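Local atomic coordinates of myosin-I heavy chain (Dictyostelium discoideum, PDB entry 5EJR), a protein that is an actin-based motor with ATPase activity, active in early phagocytosis and adhesion, seen here through its second MyTH4-FERM tail domain. Residues Thr337-Glu341 against Lys342-Ile346; Asn379-Asn382 against Ile383-Ile387; Met389-Ser392 against Gln393-Leu397; Val398-Thr401 against Pro402-Lys406; Leu407-Ile410 against Asn411-Ser415. All coordinates share one frame; numbering follows the deposited sequence. Where two conformers were deposited one is given.

Interaction 1 of 5, residues Thr337-Glu341 against Lys342-Ile346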
# COMPACT_ATOMS: atom_id res chain seq x y z
N THR A 337 7.39 -17.95 -22.83
CA THR A 337 8.32 -18.31 -23.90
C THR A 337 8.68 -19.82 -23.94
O THR A 337 9.52 -20.21 -24.76
CB THR A 337 9.54 -17.38 -23.88
OG1 THR A 337 10.03 -17.26 -22.54
CG2 THR A 337 9.23 -15.99 -24.44
N ASN A 338 7.97 -20.69 -23.18
CA ASN A 338 8.19 -22.15 -23.26
C ASN A 338 7.39 -22.68 -24.48
O ASN A 338 6.67 -23.68 -24.42
CB ASN A 338 7.78 -22.88 -21.96
CG ASN A 338 8.16 -24.36 -21.95
OD1 ASN A 338 9.10 -24.80 -22.63
ND2 ASN A 338 7.42 -25.17 -21.21
N VAL A 339 7.52 -21.98 -25.58
CA VAL A 339 6.72 -22.27 -26.76
C VAL A 339 7.60 -22.31 -28.01
O VAL A 339 8.51 -21.50 -28.15
CB VAL A 339 5.61 -21.17 -26.73
CG1 VAL A 339 6.05 -19.84 -27.35
CG2 VAL A 339 4.28 -21.64 -27.28
N ASN A 340 7.40 -23.32 -28.88
CA ASN A 340 8.17 -23.38 -30.11
C ASN A 340 7.49 -22.50 -31.19
O ASN A 340 6.40 -21.97 -30.95
CB ASN A 340 8.44 -24.83 -30.55
CG ASN A 340 7.30 -25.57 -31.21
OD1 ASN A 340 6.16 -25.11 -31.27
ND2 ASN A 340 7.60 -26.74 -31.76
N GLU A 341 8.12 -22.34 -32.37
CA GLU A 341 7.60 -21.50 -33.47
C GLU A 341 6.24 -21.97 -34.02
O GLU A 341 5.40 -21.13 -34.32
CB GLU A 341 8.64 -21.36 -34.58
CG GLU A 341 9.83 -20.53 -34.12
CD GLU A 341 11.12 -20.64 -34.92
OE1 GLU A 341 11.18 -21.46 -35.87
OE2 GLU A 341 12.07 -19.87 -34.62
N LYS A 342 6.02 -23.29 -34.12
CA LYS A 342 4.73 -23.85 -34.56
C LYS A 342 3.63 -23.48 -33.55
O LYS A 342 2.60 -22.96 -33.95
CB LYS A 342 4.81 -25.37 -34.76
CG LYS A 342 3.54 -25.92 -35.45
CD LYS A 342 3.54 -27.43 -35.60
CE LYS A 342 2.30 -27.91 -36.32
NZ LYS A 342 1.12 -28.01 -35.43
N ASP A 343 3.87 -23.69 -32.24
CA ASP A 343 2.92 -23.32 -31.18
C ASP A 343 2.62 -21.84 -31.20
O ASP A 343 1.47 -21.44 -31.00
CB ASP A 343 3.46 -23.71 -29.79
CG ASP A 343 3.66 -25.20 -29.57
OD1 ASP A 343 3.02 -26.01 -30.29
OD2 ASP A 343 4.46 -25.57 -28.67
N SER A 344 3.66 -20.99 -31.45
CA SER A 344 3.46 -19.54 -31.46
C SER A 344 2.61 -19.12 -32.64
O SER A 344 1.83 -18.18 -32.53
CB SER A 344 4.79 -18.79 -31.49
OG SER A 344 5.51 -18.96 -30.28
N SER A 345 2.83 -19.76 -33.79
CA SER A 345 2.09 -19.53 -35.05
C SER A 345 0.63 -19.93 -34.86
O SER A 345 -0.25 -19.28 -35.40
CB SER A 345 2.71 -20.36 -36.17
OG SER A 345 3.92 -19.74 -36.57
N ILE A 346 0.37 -21.00 -34.09
CA ILE A 346 -1.03 -21.42 -33.80
C ILE A 346 -1.68 -20.34 -32.93
O ILE A 346 -2.82 -19.96 -33.17
CB ILE A 346 -1.06 -22.84 -33.13
CG1 ILE A 346 -0.65 -23.92 -34.15
CG2 ILE A 346 -2.48 -23.17 -32.56
CD1 ILE A 346 -0.12 -25.29 -33.54
O HOH W 1 8.37 -19.42 -30.52

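Interaction 2 of 5, residues Asn379-Asn382 against Ile383-Ile387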
# COMPACT_ATOMS: atom_id res chain seq x y z
N ASN A 379 11.63 -12.25 -32.56
CA ASN A 379 13.08 -12.20 -32.73
C ASN A 379 13.71 -13.44 -33.33
O ASN A 379 14.76 -13.34 -33.96
CB ASN A 379 13.73 -11.93 -31.36
CG ASN A 379 13.65 -10.50 -30.96
OD1 ASN A 379 13.11 -9.67 -31.69
ND2 ASN A 379 14.04 -10.21 -29.71
N SER A 380 13.10 -14.60 -33.12
CA SER A 380 13.69 -15.86 -33.56
C SER A 380 13.65 -16.10 -35.09
O SER A 380 14.41 -16.93 -35.56
CB SER A 380 13.09 -17.05 -32.79
OG SER A 380 11.88 -17.51 -33.36
N GLN A 381 12.77 -15.41 -35.83
CA GLN A 381 12.67 -15.58 -37.30
C GLN A 381 12.35 -14.26 -37.96
O GLN A 381 11.72 -13.40 -37.34
CB GLN A 381 11.51 -16.55 -37.69
CG GLN A 381 11.67 -18.03 -37.32
CD GLN A 381 12.87 -18.75 -37.90
OE1 GLN A 381 13.21 -18.57 -39.07
NE2 GLN A 381 13.57 -19.55 -37.09
N ASN A 382 12.68 -14.12 -39.26
CA ASN A 382 12.29 -12.94 -40.05
C ASN A 382 10.74 -12.90 -40.07
O ASN A 382 10.10 -13.93 -40.21
CB ASN A 382 12.85 -13.06 -41.49
CG ASN A 382 12.74 -11.79 -42.25
OD1 ASN A 382 11.65 -11.27 -42.46
ND2 ASN A 382 13.89 -11.22 -42.62
N ILE A 383 10.14 -11.72 -39.89
CA ILE A 383 8.68 -11.52 -39.88
C ILE A 383 8.00 -12.12 -41.15
O ILE A 383 6.88 -12.65 -41.05
CB ILE A 383 8.32 -10.02 -39.62
CG1 ILE A 383 6.80 -9.85 -39.38
CG2 ILE A 383 8.85 -9.09 -40.76
CD1 ILE A 383 6.38 -8.61 -38.58
N LYS A 384 8.71 -12.12 -42.31
CA LYS A 384 8.23 -12.72 -43.55
C LYS A 384 8.06 -14.22 -43.38
O LYS A 384 7.13 -14.79 -43.94
CB LYS A 384 9.20 -12.43 -44.71
CG LYS A 384 9.06 -11.04 -45.30
CD LYS A 384 10.20 -10.85 -46.32
CE LYS A 384 10.21 -9.50 -46.99
NZ LYS A 384 11.32 -9.40 -47.97
N VAL A 385 8.92 -14.86 -42.58
CA VAL A 385 8.82 -16.31 -42.29
C VAL A 385 7.61 -16.53 -41.33
O VAL A 385 6.85 -17.48 -41.49
CB VAL A 385 10.14 -16.92 -41.76
CG1 VAL A 385 9.96 -18.40 -41.40
CG2 VAL A 385 11.29 -16.74 -42.76
N TRP A 386 7.43 -15.63 -40.37
CA TRP A 386 6.29 -15.70 -39.46
C TRP A 386 4.97 -15.57 -40.23
O TRP A 386 4.06 -16.36 -39.99
CB TRP A 386 6.38 -14.61 -38.40
CG TRP A 386 7.33 -14.97 -37.31
CD1 TRP A 386 8.52 -14.37 -37.03
CD2 TRP A 386 7.13 -15.97 -36.30
NE1 TRP A 386 9.05 -14.90 -35.88
CE2 TRP A 386 8.23 -15.90 -35.43
CE3 TRP A 386 6.09 -16.88 -36.02
CZ2 TRP A 386 8.37 -16.76 -34.33
CZ3 TRP A 386 6.21 -17.71 -34.91
CH2 TRP A 386 7.33 -17.64 -34.08
N ILE A 387 4.89 -14.63 -41.19
CA ILE A 387 3.69 -14.47 -42.03
C ILE A 387 3.33 -15.81 -42.70
O ILE A 387 2.20 -16.26 -42.60
CB ILE A 387 3.92 -13.34 -43.08
CG1 ILE A 387 3.86 -11.97 -42.38
CG2 ILE A 387 2.87 -13.46 -44.21
CD1 ILE A 387 4.37 -10.69 -43.31

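Interaction 3 of 5, residues Met389-Ser392 against Gln393-Leu397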
# COMPACT_ATOMS: atom_id res chain seq x y z
N MET A 389 4.34 -18.94 -41.82
CA MET A 389 4.00 -19.97 -40.82
C MET A 389 2.58 -19.74 -40.26
O MET A 389 1.83 -20.69 -40.05
CB MET A 389 5.04 -20.01 -39.69
CG MET A 389 6.34 -20.63 -40.10
SD MET A 389 7.51 -20.70 -38.74
CE MET A 389 6.90 -22.19 -37.89
N ILE A 390 2.22 -18.48 -40.01
CA ILE A 390 0.91 -18.09 -39.51
C ILE A 390 -0.16 -18.37 -40.60
O ILE A 390 -1.21 -18.96 -40.31
CB ILE A 390 0.94 -16.65 -38.98
CG1 ILE A 390 1.79 -16.59 -37.70
CG2 ILE A 390 -0.45 -16.11 -38.71
CD1 ILE A 390 2.30 -15.22 -37.33
N GLU A 391 0.15 -18.01 -41.87
CA GLU A 391 -0.75 -18.29 -42.99
C GLU A 391 -1.07 -19.81 -43.05
O GLU A 391 -2.24 -20.19 -43.19
CB GLU A 391 -0.12 -17.77 -44.30
CG GLU A 391 -0.86 -18.11 -45.56
CD GLU A 391 -0.12 -17.51 -46.73
OE1 GLU A 391 0.92 -18.10 -47.10
OE2 GLU A 391 -0.46 -16.39 -47.16
N SER A 392 -0.08 -20.66 -42.84
CA SER A 392 -0.28 -22.12 -42.82
C SER A 392 -1.23 -22.59 -41.68
O SER A 392 -2.08 -23.45 -41.91
CB SER A 392 1.06 -22.85 -42.78
OG SER A 392 1.73 -22.72 -44.02
N GLN A 393 -1.10 -22.02 -40.48
CA GLN A 393 -1.96 -22.40 -39.34
C GLN A 393 -3.40 -21.92 -39.51
O GLN A 393 -4.33 -22.61 -39.08
CB GLN A 393 -1.36 -21.95 -38.00
CG GLN A 393 -0.00 -22.62 -37.74
CD GLN A 393 -0.08 -24.13 -37.76
OE1 GLN A 393 -1.07 -24.74 -37.32
NE2 GLN A 393 0.92 -24.76 -38.35
N ILE A 394 -3.56 -20.74 -40.16
CA ILE A 394 -4.87 -20.16 -40.46
C ILE A 394 -5.69 -21.14 -41.35
O ILE A 394 -6.90 -21.29 -41.13
CB ILE A 394 -4.76 -18.71 -41.00
CG1 ILE A 394 -4.33 -17.75 -39.84
CG2 ILE A 394 -6.08 -18.24 -41.66
CD1 ILE A 394 -4.00 -16.32 -40.22
N PHE A 395 -5.01 -21.85 -42.31
CA PHE A 395 -5.63 -22.89 -43.15
C PHE A 395 -6.23 -24.04 -42.31
O PHE A 395 -7.17 -24.70 -42.76
CB PHE A 395 -4.60 -23.53 -44.09
CG PHE A 395 -4.04 -22.65 -45.19
CD1 PHE A 395 -4.87 -21.80 -45.91
CD2 PHE A 395 -2.70 -22.71 -45.54
CE1 PHE A 395 -4.36 -20.99 -46.93
CE2 PHE A 395 -2.19 -21.89 -46.55
CZ PHE A 395 -3.01 -21.04 -47.23
N GLU A 396 -5.65 -24.32 -41.12
CA GLU A 396 -6.10 -25.40 -40.25
C GLU A 396 -7.15 -24.96 -39.23
O GLU A 396 -7.65 -25.78 -38.46
CB GLU A 396 -4.91 -26.10 -39.59
CG GLU A 396 -4.07 -26.88 -40.58
CD GLU A 396 -2.85 -27.59 -40.01
OE1 GLU A 396 -3.03 -28.45 -39.12
OE2 GLU A 396 -1.73 -27.31 -40.49
N LEU A 397 -7.52 -23.67 -39.27
CA LEU A 397 -8.47 -23.06 -38.35
C LEU A 397 -9.86 -23.00 -38.94
O LEU A 397 -10.08 -22.37 -39.98
CB LEU A 397 -7.99 -21.67 -37.90
CG LEU A 397 -7.87 -21.42 -36.39
CD1 LEU A 397 -6.79 -22.27 -35.78
CD2 LEU A 397 -7.56 -19.98 -36.11
O HOH W 2 3.06 -23.13 -39.35
O HOH W 3 -1.25 -25.93 -43.36

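Interaction 4 of 5, residues Val398-Thr401 against Pro402-Lys406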
# COMPACT_ATOMS: atom_id res chain seq x y z
N VAL A 398 -10.81 -23.66 -38.28
CA VAL A 398 -12.22 -23.66 -38.71
C VAL A 398 -12.97 -22.51 -38.03
O VAL A 398 -12.41 -21.89 -37.13
CB VAL A 398 -12.91 -25.03 -38.52
CG1 VAL A 398 -12.48 -26.01 -39.61
CG2 VAL A 398 -12.65 -25.61 -37.12
N SER A 399 -14.22 -22.22 -38.47
CA SER A 399 -15.01 -21.15 -37.85
C SER A 399 -15.36 -21.52 -36.42
O SER A 399 -15.77 -22.66 -36.17
CB SER A 399 -16.29 -20.88 -38.64
OG SER A 399 -16.91 -19.69 -38.16
N GLN A 400 -15.12 -20.59 -35.48
CA GLN A 400 -15.40 -20.75 -34.05
C GLN A 400 -15.95 -19.44 -33.50
O GLN A 400 -15.66 -18.38 -34.06
CB GLN A 400 -14.13 -21.14 -33.27
CG GLN A 400 -13.44 -22.43 -33.72
CD GLN A 400 -14.12 -23.70 -33.26
OE1 GLN A 400 -15.19 -23.70 -32.66
NE2 GLN A 400 -13.47 -24.82 -33.49
N THR A 401 -16.72 -19.49 -32.40
CA THR A 401 -17.24 -18.30 -31.76
C THR A 401 -16.07 -17.54 -31.07
O THR A 401 -15.09 -18.19 -30.72
CB THR A 401 -18.28 -18.66 -30.68
OG1 THR A 401 -17.62 -19.35 -29.62
CG2 THR A 401 -19.48 -19.48 -31.22
N PRO A 402 -16.19 -16.21 -30.82
CA PRO A 402 -15.13 -15.49 -30.09
C PRO A 402 -14.84 -16.07 -28.70
O PRO A 402 -13.69 -16.21 -28.33
CB PRO A 402 -15.70 -14.07 -29.98
CG PRO A 402 -16.63 -13.95 -31.15
CD PRO A 402 -17.29 -15.29 -31.19
N GLU A 403 -15.89 -16.47 -27.94
CA GLU A 403 -15.67 -17.11 -26.64
C GLU A 403 -14.83 -18.39 -26.77
O GLU A 403 -13.94 -18.63 -25.94
CB GLU A 403 -17.01 -17.48 -25.98
CG GLU A 403 -16.81 -18.05 -24.60
CD GLU A 403 -18.11 -18.13 -23.83
OE1 GLU A 403 -18.49 -17.11 -23.22
OE2 GLU A 403 -18.72 -19.22 -23.82
N TYR A 404 -15.14 -19.22 -27.77
CA TYR A 404 -14.41 -20.48 -27.93
C TYR A 404 -12.96 -20.27 -28.33
O TYR A 404 -12.09 -21.05 -27.92
CB TYR A 404 -15.14 -21.43 -28.87
CG TYR A 404 -14.56 -22.82 -28.87
CD1 TYR A 404 -14.82 -23.72 -27.84
CD2 TYR A 404 -13.68 -23.23 -29.88
CE1 TYR A 404 -14.27 -25.00 -27.83
CE2 TYR A 404 -13.14 -24.51 -29.89
CZ TYR A 404 -13.42 -25.38 -28.86
OH TYR A 404 -12.83 -26.62 -28.89
N LEU A 405 -12.68 -19.20 -29.10
CA LEU A 405 -11.32 -18.85 -29.50
C LEU A 405 -10.50 -18.37 -28.27
O LEU A 405 -9.32 -18.69 -28.15
CB LEU A 405 -11.33 -17.78 -30.59
CG LEU A 405 -11.80 -18.19 -32.01
CD1 LEU A 405 -12.05 -16.93 -32.86
CD2 LEU A 405 -10.78 -19.13 -32.70
N LYS A 406 -11.14 -17.66 -27.36
CA LYS A 406 -10.50 -17.18 -26.14
C LYS A 406 -10.12 -18.37 -25.23
O LYS A 406 -8.99 -18.42 -24.72
CB LYS A 406 -11.37 -16.12 -25.43
CG LYS A 406 -11.55 -14.81 -26.24
CD LYS A 406 -12.54 -13.88 -25.57
CE LYS A 406 -12.96 -12.77 -26.49
NZ LYS A 406 -13.88 -11.82 -25.83

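Interaction 5 of 5, residues Leu407-Ile410 against Asn411-Ser415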
# COMPACT_ATOMS: atom_id res chain seq x y z
N LEU A 407 -10.99 -19.40 -25.17
CA LEU A 407 -10.75 -20.62 -24.39
C LEU A 407 -9.62 -21.43 -25.00
O LEU A 407 -8.81 -21.99 -24.26
CB LEU A 407 -12.04 -21.48 -24.30
CG LEU A 407 -13.20 -20.92 -23.48
CD1 LEU A 407 -14.51 -21.65 -23.78
CD2 LEU A 407 -12.93 -21.02 -22.01
N MET A 408 -9.55 -21.48 -26.35
CA MET A 408 -8.53 -22.20 -27.12
C MET A 408 -7.18 -21.53 -26.87
O MET A 408 -6.17 -22.21 -26.71
CB MET A 408 -8.84 -22.12 -28.63
CG MET A 408 -9.85 -23.11 -29.13
SD MET A 408 -10.21 -22.84 -30.91
CE MET A 408 -8.69 -23.42 -31.67
N PHE A 409 -7.16 -20.19 -26.91
CA PHE A 409 -5.94 -19.41 -26.65
C PHE A 409 -5.43 -19.71 -25.23
O PHE A 409 -4.28 -20.08 -25.06
CB PHE A 409 -6.22 -17.91 -26.83
CG PHE A 409 -5.14 -17.01 -26.27
CD1 PHE A 409 -3.85 -17.01 -26.81
CD2 PHE A 409 -5.39 -16.21 -25.16
CE1 PHE A 409 -2.85 -16.18 -26.28
CE2 PHE A 409 -4.38 -15.40 -24.62
CZ PHE A 409 -3.12 -15.40 -25.18
N ILE A 410 -6.33 -19.63 -24.22
CA ILE A 410 -5.93 -19.92 -22.84
C ILE A 410 -5.44 -21.36 -22.70
O ILE A 410 -4.44 -21.58 -22.05
CB ILE A 410 -7.03 -19.56 -21.81
CG1 ILE A 410 -7.37 -18.04 -21.89
CG2 ILE A 410 -6.59 -19.98 -20.41
CD1 ILE A 410 -8.76 -17.61 -21.40
N ASN A 411 -6.12 -22.31 -23.33
CA ASN A 411 -5.72 -23.72 -23.29
C ASN A 411 -4.29 -23.91 -23.82
O ASN A 411 -3.49 -24.62 -23.23
CB ASN A 411 -6.71 -24.60 -24.08
CG ASN A 411 -6.32 -26.07 -24.04
OD1 ASN A 411 -6.19 -26.72 -22.98
ND2 ASN A 411 -6.04 -26.60 -25.19
N LEU A 412 -3.99 -23.27 -24.95
CA LEU A 412 -2.66 -23.38 -25.55
C LEU A 412 -1.57 -22.78 -24.69
O LEU A 412 -0.58 -23.45 -24.43
CB LEU A 412 -2.67 -22.81 -26.95
CG LEU A 412 -3.22 -23.82 -27.92
CD1 LEU A 412 -3.85 -23.15 -29.09
CD2 LEU A 412 -2.14 -24.82 -28.33
N ILE A 413 -1.75 -21.55 -24.22
CA ILE A 413 -0.81 -20.89 -23.31
C ILE A 413 -0.63 -21.74 -22.03
O ILE A 413 0.50 -22.05 -21.64
CB ILE A 413 -1.31 -19.48 -22.93
CG1 ILE A 413 -1.22 -18.52 -24.13
CG2 ILE A 413 -0.54 -18.91 -21.69
CD1 ILE A 413 0.19 -18.19 -24.67
N GLY A 414 -1.75 -22.09 -21.42
CA GLY A 414 -1.80 -22.81 -20.16
C GLY A 414 -1.10 -24.15 -20.15
O GLY A 414 -0.35 -24.42 -19.23
N SER A 415 -1.32 -24.96 -21.19
CA SER A 415 -0.74 -26.30 -21.34
C SER A 415 0.77 -26.30 -21.58
O SER A 415 1.43 -27.30 -21.34
CB SER A 415 -1.43 -27.06 -22.47
OG SER A 415 -1.14 -26.49 -23.74
O HOH W 4 -6.51 -24.86 -27.70

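Interaction 1 of 5, residues Thr337-Glu341 against Lys342-Ile346
The chain runs out of the loop 337-340 straight into helix 341-355, whose first two i to i+4 bonds are S344 N to N340 O (3.0 Å) and S345 N to E341 O (3.0 Å). N340 turns its side chain over the start of the helix: with chi1 at 77°, CG lies between its own backbone N and carbonyl carbon, and OD1 takes the N-H of D343 at 2.9 Å in a nearly straight bond (169°). This is a side-chain N-cap, and it opens a long helix of the helical central lobe of the FERM domain. The D343 and N340 side chains cross at about a right angle, their carboxylate and amide planes 42° apart, and D343 OD2 stands 3.1 Å from N340 OD1 as acceptor against acceptor. Its charge is instead taken up by a salt bridge to K416, while D343 CB packs on V339 CG2 at 3.4 Å as the two side chains slide past each other. With alanine in place of D343 the CB contact stays, but K416 would probably be left without its carboxylate mate. One turn on, S345 OG comes back to E341 O at 3.0 Å; OG and N of S345 grip that oxygen from opposite faces of its carbonyl plane. S344 OG touches V339 CG1 and shares water 1 with V339 O, the water donating to the carbonyl.

Interaction 2 of 5, residues Asn379-Asn382 against Ile383-Ile387
N382 and K384 meet because chi1 of N382 (-168°) sets CG anti to its backbone N and beside the carbonyl carbon, bringing OD1 to the opening turn of helix 383-394. There OD1 accepts K384 N at 3.1 Å, in the carbonyl plane and on a lone pair, with an N-H...O angle of 166°: an Asx turn that caps the helix. The backbone oxygen N382 O is held by two donors, in its plane by W386 N at 3.2 Å and from above the plane by the more bent bond of V385 N at 2.8 Å. The W386 indole reaches back to the loop, Q381 CG over one face toward the rim. Q381 CB lies 3.5 Å from W386 NE1, Q381 O is at the ring edge 3.4 Å from W386 CD1, and S380 OG, itself bonded to E341, approaches W386 CZ2 at 3.7 Å. W386 NE1 donates to L378 O just before the loop. A leucine in place of W386 would probably open a gap beside S380 and Q381 and leave L378 O without that donor. Beyond the loop, the buried indole packs against E341, S344 and S345 of helix 341-355 and against I377 of helix 375-378, while I383 reaches K366 and R370 of helix 366-370.

Interaction 3 of 5, residues Met389-Ser392 against Gln393-Leu397
Q393, the first residue of 393-397, bonds back through its N to M389 O at 3.2 Å. Its side chain bends at chi2 (-57°), which folds the amide back along the helix: CG passes close to M389 O, and NE2 donates a hydrogen bond to water 2, which in turn donates to the same M389 O. That carbonyl therefore takes a direct backbone bond and a water-mediated one. At I394 the helical bond is I394 N to I390 O, 3.0 Å long. The side chains of I394 and I390 slant across each other, with I394 CD1 against I390 CG2 at 3.9 Å in a purely apolar touch. F395 N reaches E391 O in a weak bond of 3.3 Å. The same oxygen stands 3.5 Å above one face of the F395 ring, nearer its rim than its centre. The E391 side chain runs alongside the ring in the same direction, E391 CG coming within 4.0 Å of F395 CZ. E396 extends its chain so that OE2 accepts from water 3, which also donates to S392 O, and L397 completes a type I turn begun at I394. This is the C-terminal part of helix 383-394, in the central lobe of the FERM domain: M389 and Q393 lean on S345 and I346 of helix 341-355, I390 reaches I352 of the same helix, and I390 and I394 meet the loop residues L364 and L362 respectively.

Interaction 4 of 5, residues Val398-Thr401 against Pro402-Lys406
T401 caps helix 402-416, a helix of the central lobe of the FERM domain, through its hydroxyl. With chi1 at 67°, OG1 sits between the T401 backbone N and carbonyl carbon, which holds it over the first turn, where it accepts Y404 N at 3.1 Å: an ST motif at the N-cap. The T401 and Y404 side chains cross at about a right angle, and OG1 also lies 3.3 Å from Y404 CB. T401 O takes L405 N at 3.1 Å, the first i to i+4 bond of the helix. P402 follows the cap directly; having no N-H, it asks for no acceptor at the first position of the helix. Ahead of the cap, Q400 meets the tyrosine: the bend at chi2 (-77°) turns its amide onto the Y404 ring. Y404 for its part has CG anti to its backbone N, which brings the ring alongside that amide. The two flat groups lie 32° apart in plane, and the whole amide follows one side of the ring, Q400 CD at 3.4 Å from Y404 CD2 and Q400 NE2 at 3.6 Å from Y404 CE2. Q400 CB rests on L405 CD2, and L405 turns its buried branches toward I350, Q353 and L354 of helix 341-355. E403 and K406 face helix 317-332, K406 forming a salt bridge with E321. The closest approach of glutamine and tyrosine is Q400 OE1 to Y404 CD2, 3.2 Å, with the oxygen oblique to the ring.

Interaction 5 of 5, residues Leu407-Ile410 against Asn411-Ser415
The F409 ring and I413 lie side by side and point the same way. I413 CG1 comes at the ring on a slant, 3.6 Å from F409 CE1, with I413 CD1 4.0 Å from the same carbon. The phenylalanine has chi1 at 166°, which carries its ring along the helix toward I413 on the next turn. The other flat group is the N411 amide, whose ND2 donates a hydrogen bond to water 4 at 3.1 Å. That water donates in turn to M408 O, a carbonyl already bonded to L412 N at 3.0 Å. Beneath the side chains runs unbroken alpha-helix, part of helix 402-416: I413 N meets F409 O at 3.0 Å with an almost linear N-H...O angle of 177°, and G414 N meets I410 O at 2.8 Å. F409 is buried against I347 and L351 of helix 341-355 and I327 of helix 317-332; L412 faces I346 and I350, and I413 faces W331. The two sides of the helix thus differ in chemistry: the side chains of F409 and I413 contribute only carbon to the lobe interior, where the backbone satisfies its own polar groups, whereas water joins the M408 carbonyl to the N411 amide.

How the interactions relate
All five contacts are local and follow one another in series; none nests in or crosses another. From the N terminus, interaction 1 turns the loop after helix 317-332 into helix 341-355, interaction 2 starts helix 383-394 after the short helix 375-378, interaction 3 lies in its last turns and the type I turn that follows, interaction 4 starts helix 402-416 and interaction 5 continues along it. Three of them are thus helix starts. Space joins what sequence separates: the E341 carboxylate bonds S380 and Q381, linking interactions 1 and 2, while I346 touches Q393 of interaction 3 and L412 of interaction 5. Helix 341-355 so lies between helices 383-394 and 402-416 in the FERM central lobe.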